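Local coordinates for protein hexokinase (Schistosoma mansoni, PDB 1BDG) that binds glucose and probably catalyses transfer of a phosphate from ATP to a hexose, giving hexose 6-phosphate, at residues A[293-298]-A[365-370]; A[314-319]-A[348-353]; A[341-346]-A[358-363]. All blocks are in the same frame, centred on the assembly; numbering follows the deposited sequence.

In the fold
Starting from the N terminus, the chain reaches helix 288-304 in the large subdomain and contributes residues 293-298. It then runs through the loop holding 314-319, short helix 327-331, helix 340-349 with its exit loop, and long helix 357-389. Contact 1 joins the first and last of these helices. It closes a helical and loop excursion with no strand in it. Contacts 2 and 3 both nest inside that excursion. Their segments alternate, so the two cross. Contact 2 ties the 314-319 loop to the end of helix 340-349. Contact 3 folds that helix onto the start of helix 357-389. Together they tie the three long helices and the intervening loops into one cluster.

Contact 1 of 3, residues A[293-298]-A[365-370]; sequences ELVRHI and YACEMV
V370 packs against L294, V295 and I298 in a helix-helix interface of the hexokinase large subdomain. Helix 288-304 and the long helix 357-389 run obliquely here, in broadly opposite senses. The axes of the short segments come within 9.4 Å, with 135° between their directions. The contact is apolar and buried.

The V370 side chain forks at CB. CG1 lies anti to the backbone N (chi1 174°) and turns toward L294. It meets both L294 CB and L294 CD1, each at 3.8 Å, so one methyl rests along the leucine. CG2 turns mainly to V295 and I298, with L294 CB at its margin. I298 CD1 lies 3.5 Å from V370 CG2. The two side chains pass each other in opposite directions. V295 CG2 also reaches V370 CG2, at 4.0 Å.

V295 has two branches at work as well. Its CG2 also sits against the backbone of the other helix at C367 CA. Its CG1 turns to A366 CB and, more loosely, to C367 SG. The small A366 is where the backbones come nearest, with V295 CA 6.0 Å from A366 CA. I298 CG2 lies loosely against the same A366 methyl.

L328 of helix 327-331 touches both V295 and C367. It probably belongs to the ATP site, as in related enzymes. F266 of helix 265-272 and L16 of helix 5-16 pack on I298.

E293, R296 and H297 are joined to one another within their helix, and R296 NH1 also bonds weakly to L317 O. R296 grips E293 side-on. NE goes to OE1, and NH2 goes to OE2 at 2.8 Å in a salt bridge. Both carboxylate oxygens are met from above their plane. H297 ND1 gives a bond of 2.9 Å to E293 O, from the opposite face of that carbonyl to H297 N.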
loop_
_atom_site.group_PDB
_atom_site.type_symbol
_atom_site.label_atom_id
_atom_site.label_comp_id
_atom_site.label_asym_id
_atom_site.label_seq_id
_atom_site.Cartn_x
_atom_site.Cartn_y
_atom_site.Cartn_z
ATOM N N GLU A 293 -5.080 0.539 -14.237
ATOM C CA GLU A 293 -4.848 -0.486 -15.230
ATOM C C GLU A 293 -6.123 -1.298 -15.418
ATOM O O GLU A 293 -6.391 -1.791 -16.520
ATOM C CB GLU A 293 -3.658 -1.352 -14.800
ATOM C CG GLU A 293 -2.994 -2.201 -15.902
ATOM C CD GLU A 293 -2.486 -1.422 -17.139
ATOM O OE1 GLU A 293 -2.660 -0.180 -17.231
ATOM O OE2 GLU A 293 -1.933 -2.081 -18.048
ATOM N N LEU A 294 -6.952 -1.383 -14.383
ATOM C CA LEU A 294 -8.189 -2.149 -14.500
ATOM C C LEU A 294 -9.145 -1.517 -15.499
ATOM O O LEU A 294 -9.738 -2.222 -16.318
ATOM C CB LEU A 294 -8.878 -2.336 -13.135
ATOM C CG LEU A 294 -8.589 -3.659 -12.414
ATOM C CD1 LEU A 294 -9.212 -3.680 -11.045
ATOM C CD2 LEU A 294 -9.091 -4.814 -13.247
ATOM N N VAL A 295 -9.300 -0.193 -15.425
ATOM C CA VAL A 295 -10.184 0.535 -16.339
ATOM C C VAL A 295 -9.624 0.500 -17.748
ATOM O O VAL A 295 -10.379 0.507 -18.703
ATOM C CB VAL A 295 -10.372 1.991 -15.940
ATOM C CG1 VAL A 295 -11.404 2.633 -16.840
ATOM C CG2 VAL A 295 -10.792 2.089 -14.482
ATOM N N ARG A 296 -8.305 0.468 -17.882
ATOM C CA ARG A 296 -7.702 0.385 -19.205
ATOM C C ARG A 296 -8.043 -0.967 -19.806
ATOM O O ARG A 296 -8.404 -1.048 -20.978
ATOM C CB ARG A 296 -6.177 0.529 -19.167
ATOM C CG ARG A 296 -5.606 0.900 -20.538
ATOM C CD ARG A 296 -4.114 0.981 -20.557
ATOM N NE ARG A 296 -3.532 -0.312 -20.234
ATOM C CZ ARG A 296 -3.284 -1.262 -21.123
ATOM N NH1 ARG A 296 -3.560 -1.057 -22.408
ATOM N NH2 ARG A 296 -2.813 -2.440 -20.716
ATOM N N HIS A 297 -7.892 -2.026 -19.015
ATOM C CA HIS A 297 -8.201 -3.369 -19.480
ATOM C C HIS A 297 -9.653 -3.491 -19.885
ATOM O O HIS A 297 -9.951 -4.058 -20.915
ATOM C CB HIS A 297 -7.838 -4.413 -18.434
ATOM C CG HIS A 297 -6.413 -4.849 -18.513
ATOM N ND1 HIS A 297 -5.379 -4.093 -18.011
ATOM C CD2 HIS A 297 -5.843 -5.914 -19.113
ATOM C CE1 HIS A 297 -4.227 -4.670 -18.303
ATOM N NE2 HIS A 297 -4.483 -5.782 -18.974
ATOM N N ILE A 298 -10.556 -2.942 -19.087
ATOM C CA ILE A 298 -11.963 -2.997 -19.416
ATOM C C ILE A 298 -12.158 -2.281 -20.751
ATOM O O ILE A 298 -12.741 -2.839 -21.678
ATOM C CB ILE A 298 -12.813 -2.321 -18.317
ATOM C CG1 ILE A 298 -12.645 -3.074 -16.992
ATOM C CG2 ILE A 298 -14.281 -2.273 -18.747
ATOM C CD1 ILE A 298 -12.796 -2.213 -15.761
ATOM N N TYR A 365 -18.478 4.974 -15.794
ATOM C CA TYR A 365 -19.098 3.854 -15.109
ATOM C C TYR A 365 -18.012 2.809 -14.839
ATOM O O TYR A 365 -17.954 2.220 -13.758
ATOM C CB TYR A 365 -20.212 3.276 -15.978
ATOM C CG TYR A 365 -21.000 2.170 -15.329
ATOM C CD1 TYR A 365 -21.931 2.442 -14.333
ATOM C CD2 TYR A 365 -20.832 0.847 -15.738
ATOM C CE1 TYR A 365 -22.681 1.422 -13.761
ATOM C CE2 TYR A 365 -21.568 -0.181 -15.174
ATOM C CZ TYR A 365 -22.493 0.109 -14.191
ATOM O OH TYR A 365 -23.245 -0.907 -13.663
ATOM N N ALA A 366 -17.129 2.600 -15.808
ATOM C CA ALA A 366 -16.045 1.652 -15.632
ATOM C C ALA A 366 -15.190 2.070 -14.426
ATOM O O ALA A 366 -14.883 1.240 -13.581
ATOM C CB ALA A 366 -15.215 1.548 -16.913
ATOM N N CYS A 367 -14.866 3.361 -14.321
ATOM C CA CYS A 367 -14.088 3.911 -13.194
ATOM C C CYS A 367 -14.797 3.666 -11.859
ATOM O O CYS A 367 -14.218 3.094 -10.941
ATOM C CB CYS A 367 -13.884 5.430 -13.330
ATOM S SG CYS A 367 -12.704 6.001 -14.570
ATOM N N GLU A 368 -16.023 4.182 -11.749
ATOM C CA GLU A 368 -16.868 4.031 -10.563
ATOM C C GLU A 368 -16.922 2.575 -10.076
ATOM O O GLU A 368 -16.803 2.313 -8.884
ATOM C CB GLU A 368 -18.301 4.519 -10.869
ATOM C CG GLU A 368 -19.309 4.206 -9.768
ATOM C CD GLU A 368 -20.767 4.310 -10.221
ATOM O OE1 GLU A 368 -21.240 3.428 -10.980
ATOM O OE2 GLU A 368 -21.457 5.259 -9.787
ATOM N N MET A 369 -17.120 1.638 -10.999
ATOM C CA MET A 369 -17.191 0.227 -10.651
ATOM C C MET A 369 -15.902 -0.209 -9.991
ATOM O O MET A 369 -15.907 -0.717 -8.868
ATOM C CB MET A 369 -17.434 -0.649 -11.886
ATOM C CG MET A 369 -18.813 -0.536 -12.490
ATOM S SD MET A 369 -20.106 -0.604 -11.274
ATOM C CE MET A 369 -20.549 -2.310 -11.336
ATOM N N VAL A 370 -14.796 0.031 -10.681
ATOM C CA VAL A 370 -13.490 -0.351 -10.187
ATOM C C VAL A 370 -13.127 0.299 -8.869
ATOM O O VAL A 370 -12.678 -0.368 -7.957
ATOM C CB VAL A 370 -12.409 -0.041 -11.229
ATOM C CG1 VAL A 370 -11.014 -0.314 -10.667
ATOM C CG2 VAL A 370 -12.676 -0.868 -12.493
#

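Contact 2 of 3, residues A[314-319]-A[348-353]; sequences PERLKV and DDLHVP
A loop of the hexokinase large subdomain packs here on the exit of a helix. Residues 314-319 carry a short 3-10 segment at 316-318. They lie against 348-353, where the chain leaves helix 340-349. H351 is the first residue after the helix to abandon helical backbone angles, and its phi is positive (52°). Beyond this turn V352 and P353 run on past P314.

P314 meets that exit with its ring. Its CG is 3.8 Å from V352 CG2 and 3.9 Å from V352 CG1, so it rests on the fork of the valine. P353 CD touches P314 CB and CG as well.

L317 and L350 form the apolar centre. Their side chains cross at about a right angle. L350 CD1 is set against the fork of L317, at 3.7 Å from both L317 CD1 and L317 CD2.

R316 lies next to L317 on L350, and L350 CD2 meets both R316 CG and L317 CD2. A chi1 of 174° swings the R316 chain out opposite its backbone N, and a bend at chi2 (99°) then turns it. CB rests on L350 O at 3.6 Å. The guanidinium group ends with D349 O over one of its faces. R316 NH1 comes within 3.3 Å of D349 O, but the angle is too poor for a hydrogen bond. NE and NH2 have hydrogen-bond partners beyond the two segments.

Y327, placed in the ATP site by similarity to other hexokinases, touches R316, D349 and L350. L323 packs on L317 and L350. The loop thus packs on the exit of helix 340-349 and on helix 327-331, with a weak hydrogen bond from R296 of helix 288-304 to L317 O.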
loop_
_atom_site.group_PDB
_atom_site.type_symbol
_atom_site.label_atom_id
_atom_site.label_comp_id
_atom_site.label_asym_id
_atom_site.label_seq_id
_atom_site.Cartn_x
_atom_site.Cartn_y
_atom_site.Cartn_z
ATOM N N PRO A 314 -6.756 3.992 -29.315
ATOM C CA PRO A 314 -5.731 5.033 -29.492
ATOM C C PRO A 314 -4.346 4.493 -29.161
ATOM O O PRO A 314 -4.202 3.667 -28.246
ATOM C CB PRO A 314 -6.120 6.096 -28.466
ATOM C CG PRO A 314 -7.558 5.796 -28.132
ATOM C CD PRO A 314 -7.606 4.295 -28.153
ATOM N N GLU A 315 -3.333 5.011 -29.860
ATOM C CA GLU A 315 -1.936 4.600 -29.675
ATOM C C GLU A 315 -1.562 4.546 -28.198
ATOM O O GLU A 315 -1.040 3.537 -27.725
ATOM C CB GLU A 315 -0.996 5.559 -30.429
ATOM N N ARG A 316 -1.888 5.620 -27.479
ATOM C CA ARG A 316 -1.611 5.753 -26.051
ATOM C C ARG A 316 -2.064 4.548 -25.223
ATOM O O ARG A 316 -1.242 3.888 -24.585
ATOM C CB ARG A 316 -2.259 7.032 -25.523
ATOM C CG ARG A 316 -2.170 7.204 -24.007
ATOM C CD ARG A 316 -1.032 8.127 -23.545
ATOM N NE ARG A 316 -0.859 8.034 -22.085
ATOM C CZ ARG A 316 -0.482 9.028 -21.282
ATOM N NH1 ARG A 316 -0.228 10.242 -21.777
ATOM N NH2 ARG A 316 -0.343 8.797 -19.977
ATOM N N LEU A 317 -3.353 4.235 -25.268
ATOM C CA LEU A 317 -3.911 3.101 -24.520
ATOM C C LEU A 317 -3.429 1.708 -24.973
ATOM O O LEU A 317 -4.096 0.696 -24.718
ATOM C CB LEU A 317 -5.442 3.163 -24.540
ATOM C CG LEU A 317 -6.031 4.320 -23.732
ATOM C CD1 LEU A 317 -7.460 4.625 -24.178
ATOM C CD2 LEU A 317 -5.935 3.994 -22.238
ATOM N N LYS A 318 -2.333 1.669 -25.729
ATOM C CA LYS A 318 -1.761 0.404 -26.169
ATOM C C LYS A 318 -0.592 0.143 -25.234
ATOM O O LYS A 318 -0.312 -0.999 -24.877
ATOM C CB LYS A 318 -1.288 0.484 -27.622
ATOM C CG LYS A 318 -2.445 0.411 -28.661
ATOM N N VAL A 319 0.047 1.237 -24.815
ATOM C CA VAL A 319 1.183 1.267 -23.885
ATOM C C VAL A 319 0.641 0.989 -22.469
ATOM O O VAL A 319 -0.299 1.655 -22.025
ATOM C CB VAL A 319 1.788 2.706 -23.862
ATOM C CG1 VAL A 319 3.010 2.788 -22.933
ATOM C CG2 VAL A 319 2.138 3.159 -25.264
ATOM N N ASP A 348 -7.714 14.710 -23.664
ATOM C CA ASP A 348 -6.489 15.327 -23.211
ATOM C C ASP A 348 -5.390 14.448 -22.614
ATOM O O ASP A 348 -4.205 14.596 -22.977
ATOM C CB ASP A 348 -6.823 16.449 -22.255
ATOM C CG ASP A 348 -6.890 17.760 -22.944
ATOM O OD1 ASP A 348 -5.803 18.203 -23.364
ATOM O OD2 ASP A 348 -8.008 18.325 -23.078
ATOM N N ASP A 349 -5.739 13.604 -21.646
ATOM C CA ASP A 349 -4.726 12.760 -21.042
ATOM C C ASP A 349 -4.431 11.581 -21.968
ATOM O O ASP A 349 -3.279 11.375 -22.348
ATOM C CB ASP A 349 -5.135 12.309 -19.630
ATOM C CG ASP A 349 -5.201 13.473 -18.629
ATOM O OD1 ASP A 349 -4.347 14.393 -18.696
ATOM O OD2 ASP A 349 -6.117 13.472 -17.775
ATOM N N LEU A 350 -5.474 10.895 -22.437
ATOM C CA LEU A 350 -5.295 9.741 -23.330
ATOM C C LEU A 350 -5.284 10.077 -24.830
ATOM O O LEU A 350 -5.091 9.191 -25.676
ATOM C CB LEU A 350 -6.362 8.682 -23.059
ATOM C CG LEU A 350 -6.452 8.184 -21.615
ATOM C CD1 LEU A 350 -7.586 7.177 -21.470
ATOM C CD2 LEU A 350 -5.122 7.578 -21.184
ATOM N N HIS A 351 -5.498 11.347 -25.162
ATOM C CA HIS A 351 -5.513 11.776 -26.557
ATOM C C HIS A 351 -6.454 10.955 -27.479
ATOM O O HIS A 351 -6.191 10.862 -28.690
ATOM C CB HIS A 351 -4.100 11.748 -27.153
ATOM C CG HIS A 351 -3.069 12.462 -26.333
ATOM N ND1 HIS A 351 -3.331 12.999 -25.088
ATOM C CD2 HIS A 351 -1.757 12.705 -26.576
ATOM C CE1 HIS A 351 -2.225 13.540 -24.598
ATOM N NE2 HIS A 351 -1.257 13.376 -25.484
ATOM N N VAL A 352 -7.491 10.308 -26.946
ATOM C CA VAL A 352 -8.396 9.568 -27.823
ATOM C C VAL A 352 -8.839 10.556 -28.913
ATOM O O VAL A 352 -9.327 11.640 -28.598
ATOM C CB VAL A 352 -9.659 9.086 -27.087
ATOM C CG1 VAL A 352 -10.528 8.260 -28.027
ATOM C CG2 VAL A 352 -9.291 8.260 -25.876
ATOM N N PRO A 353 -8.657 10.199 -30.197
ATOM C CA PRO A 353 -8.986 10.954 -31.421
ATOM C C PRO A 353 -10.423 11.503 -31.559
ATOM O O PRO A 353 -10.624 12.714 -31.639
ATOM C CB PRO A 353 -8.684 9.939 -32.521
ATOM C CG PRO A 353 -7.565 9.169 -31.952
ATOM C CD PRO A 353 -8.035 8.917 -30.551
#

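Contact 3 of 3, residues A[341-346]-A[358-363]; sequences NTHYML and IDNRIV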
loop_
_atom_site.group_PDB
_atom_site.type_symbol
_atom_site.label_atom_id
_atom_site.label_comp_id
_atom_site.label_asym_id
_atom_site.label_seq_id
_atom_site.Cartn_x
_atom_site.Cartn_y
_atom_site.Cartn_z
ATOM N N ASN A 341 -15.000 15.914 -16.571
ATOM C CA ASN A 341 -13.692 15.374 -16.211
ATOM C C ASN A 341 -13.366 14.106 -16.984
ATOM O O ASN A 341 -12.199 13.869 -17.317
ATOM C CB ASN A 341 -13.613 15.106 -14.716
ATOM C CG ASN A 341 -13.447 16.374 -13.907
ATOM O OD1 ASN A 341 -14.322 16.735 -13.114
ATOM N ND2 ASN A 341 -12.324 17.057 -14.097
ATOM N N THR A 342 -14.388 13.293 -17.257
ATOM C CA THR A 342 -14.207 12.054 -18.007
ATOM C C THR A 342 -13.809 12.453 -19.407
ATOM O O THR A 342 -12.745 12.072 -19.892
ATOM C CB THR A 342 -15.503 11.235 -18.079
ATOM O OG1 THR A 342 -15.972 10.966 -16.756
ATOM C CG2 THR A 342 -15.272 9.916 -18.793
ATOM N N HIS A 343 -14.639 13.296 -20.009
ATOM C CA HIS A 343 -14.418 13.804 -21.358
ATOM C C HIS A 343 -13.001 14.341 -21.559
ATOM O O HIS A 343 -12.278 13.907 -22.460
ATOM C CB HIS A 343 -15.436 14.897 -21.673
ATOM C CG HIS A 343 -15.384 15.378 -23.084
ATOM N ND1 HIS A 343 -15.927 14.666 -24.134
ATOM C CD2 HIS A 343 -14.843 16.493 -23.623
ATOM C CE1 HIS A 343 -15.717 15.325 -25.260
ATOM N NE2 HIS A 343 -15.061 16.436 -24.976
ATOM N N TYR A 344 -12.603 15.278 -20.715
ATOM C CA TYR A 344 -11.275 15.846 -20.811
ATOM C C TYR A 344 -10.220 14.749 -20.747
ATOM O O TYR A 344 -9.207 14.830 -21.435
ATOM C CB TYR A 344 -11.047 16.876 -19.692
ATOM C CG TYR A 344 -9.582 17.199 -19.406
ATOM C CD1 TYR A 344 -8.817 16.386 -18.555
ATOM C CD2 TYR A 344 -8.965 18.319 -19.969
ATOM C CE1 TYR A 344 -7.484 16.677 -18.277
ATOM C CE2 TYR A 344 -7.623 18.619 -19.693
ATOM C CZ TYR A 344 -6.894 17.791 -18.847
ATOM O OH TYR A 344 -5.570 18.074 -18.580
ATOM N N MET A 345 -10.460 13.721 -19.940
ATOM C CA MET A 345 -9.487 12.643 -19.786
ATOM C C MET A 345 -9.237 11.900 -21.074
ATOM O O MET A 345 -8.092 11.756 -21.502
ATOM C CB MET A 345 -9.922 11.651 -18.711
ATOM C CG MET A 345 -8.951 10.495 -18.521
ATOM S SD MET A 345 -9.566 9.352 -17.287
ATOM C CE MET A 345 -10.239 8.074 -18.308
ATOM N N LEU A 346 -10.315 11.439 -21.690
ATOM C CA LEU A 346 -10.220 10.693 -22.931
ATOM C C LEU A 346 -9.444 11.466 -24.001
ATOM O O LEU A 346 -8.484 10.939 -24.572
ATOM C CB LEU A 346 -11.616 10.338 -23.449
ATOM C CG LEU A 346 -12.594 9.527 -22.587
ATOM C CD1 LEU A 346 -13.660 8.895 -23.489
ATOM C CD2 LEU A 346 -11.842 8.444 -21.810
ATOM N N ILE A 358 -21.524 8.657 -25.295
ATOM C CA ILE A 358 -21.620 7.288 -24.792
ATOM C C ILE A 358 -20.278 6.827 -24.241
ATOM O O ILE A 358 -20.222 6.184 -23.202
ATOM C CB ILE A 358 -22.001 6.261 -25.852
ATOM C CG1 ILE A 358 -22.181 6.917 -27.211
ATOM C CG2 ILE A 358 -23.187 5.439 -25.380
ATOM C CD1 ILE A 358 -21.880 5.960 -28.357
ATOM N N ASP A 359 -19.197 7.176 -24.935
ATOM C CA ASP A 359 -17.871 6.755 -24.515
ATOM C C ASP A 359 -17.544 7.305 -23.141
ATOM O O ASP A 359 -17.026 6.583 -22.274
ATOM C CB ASP A 359 -16.816 7.198 -25.526
ATOM C CG ASP A 359 -17.066 6.650 -26.915
ATOM O OD1 ASP A 359 -17.402 5.456 -27.060
ATOM O OD2 ASP A 359 -16.909 7.431 -27.866
ATOM N N ASN A 360 -17.859 8.584 -22.952
ATOM C CA ASN A 360 -17.618 9.260 -21.687
ATOM C C ASN A 360 -18.448 8.592 -20.601
ATOM O O ASN A 360 -17.921 8.222 -19.541
ATOM C CB ASN A 360 -17.992 10.733 -21.801
ATOM C CG ASN A 360 -17.027 11.520 -22.661
ATOM O OD1 ASN A 360 -17.348 12.615 -23.125
ATOM N ND2 ASN A 360 -15.819 11.000 -22.835
ATOM N N ARG A 361 -19.737 8.414 -20.873
ATOM C CA ARG A 361 -20.641 7.773 -19.921
ATOM C C ARG A 361 -20.164 6.354 -19.568
ATOM O O ARG A 361 -20.033 6.007 -18.392
ATOM C CB ARG A 361 -22.068 7.743 -20.472
ATOM C CG ARG A 361 -23.006 6.976 -19.580
ATOM C CD ARG A 361 -24.438 7.408 -19.718
ATOM N NE ARG A 361 -25.330 6.284 -19.976
ATOM C CZ ARG A 361 -26.655 6.380 -19.988
ATOM N NH1 ARG A 361 -27.234 7.560 -19.741
ATOM N NH2 ARG A 361 -27.398 5.319 -20.291
ATOM N N ILE A 362 -19.904 5.546 -20.597
ATOM C CA ILE A 362 -19.405 4.177 -20.434
ATOM C C ILE A 362 -18.112 4.175 -19.609
ATOM O O ILE A 362 -17.980 3.381 -18.690
ATOM C CB ILE A 362 -19.132 3.500 -21.825
ATOM C CG1 ILE A 362 -20.447 3.042 -22.461
ATOM C CG2 ILE A 362 -18.115 2.377 -21.706
ATOM C CD1 ILE A 362 -20.292 2.509 -23.849
ATOM N N VAL A 363 -17.189 5.091 -19.906
ATOM C CA VAL A 363 -15.919 5.160 -19.185
ATOM C C VAL A 363 -16.013 5.595 -17.715
ATOM O O VAL A 363 -15.263 5.093 -16.878
ATOM C CB VAL A 363 -14.866 6.002 -19.961
ATOM C CG1 VAL A 363 -13.616 6.213 -19.133
ATOM C CG2 VAL A 363 -14.471 5.285 -21.228
#
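Helices 340-349 and 357-389 meet at a steep angle, 107° between the directions of the short segments, with axes 9.0 Å apart at the closest. H343 and N360 have the nearest CA atoms and share the one hydrogen bond of the contact. H343 ND1 donates to N360 OD1 at 2.7 Å, with an N-H...O angle of 151°. A chi1 of -174° sets the H343 ring beside its own carbonyl carbon, where ND1 meets the amide. The bond lies in the carbonyl plane, on a lone pair, and close to the ring plane. The ring and the amide are turned nearly square to each other. N360 ND2 lies against L346 CD1.

T342 CG2 lies beside N360 O, while its OG1 bonds to D334. V363 CG1 lies 3.9 Å from both M345 CE and L346 CD2. L346 also reaches D359 CB with CD1. D359 OD2 pairs with R310 and E356 N, and OD1 with F309 N. V355, from the connecting loop, touches H343, L346 and N360. The arrangement is a helix-loop-helix of the hexokinase large subdomain, and its M345 packs on Y327, a probable ATP-site residue.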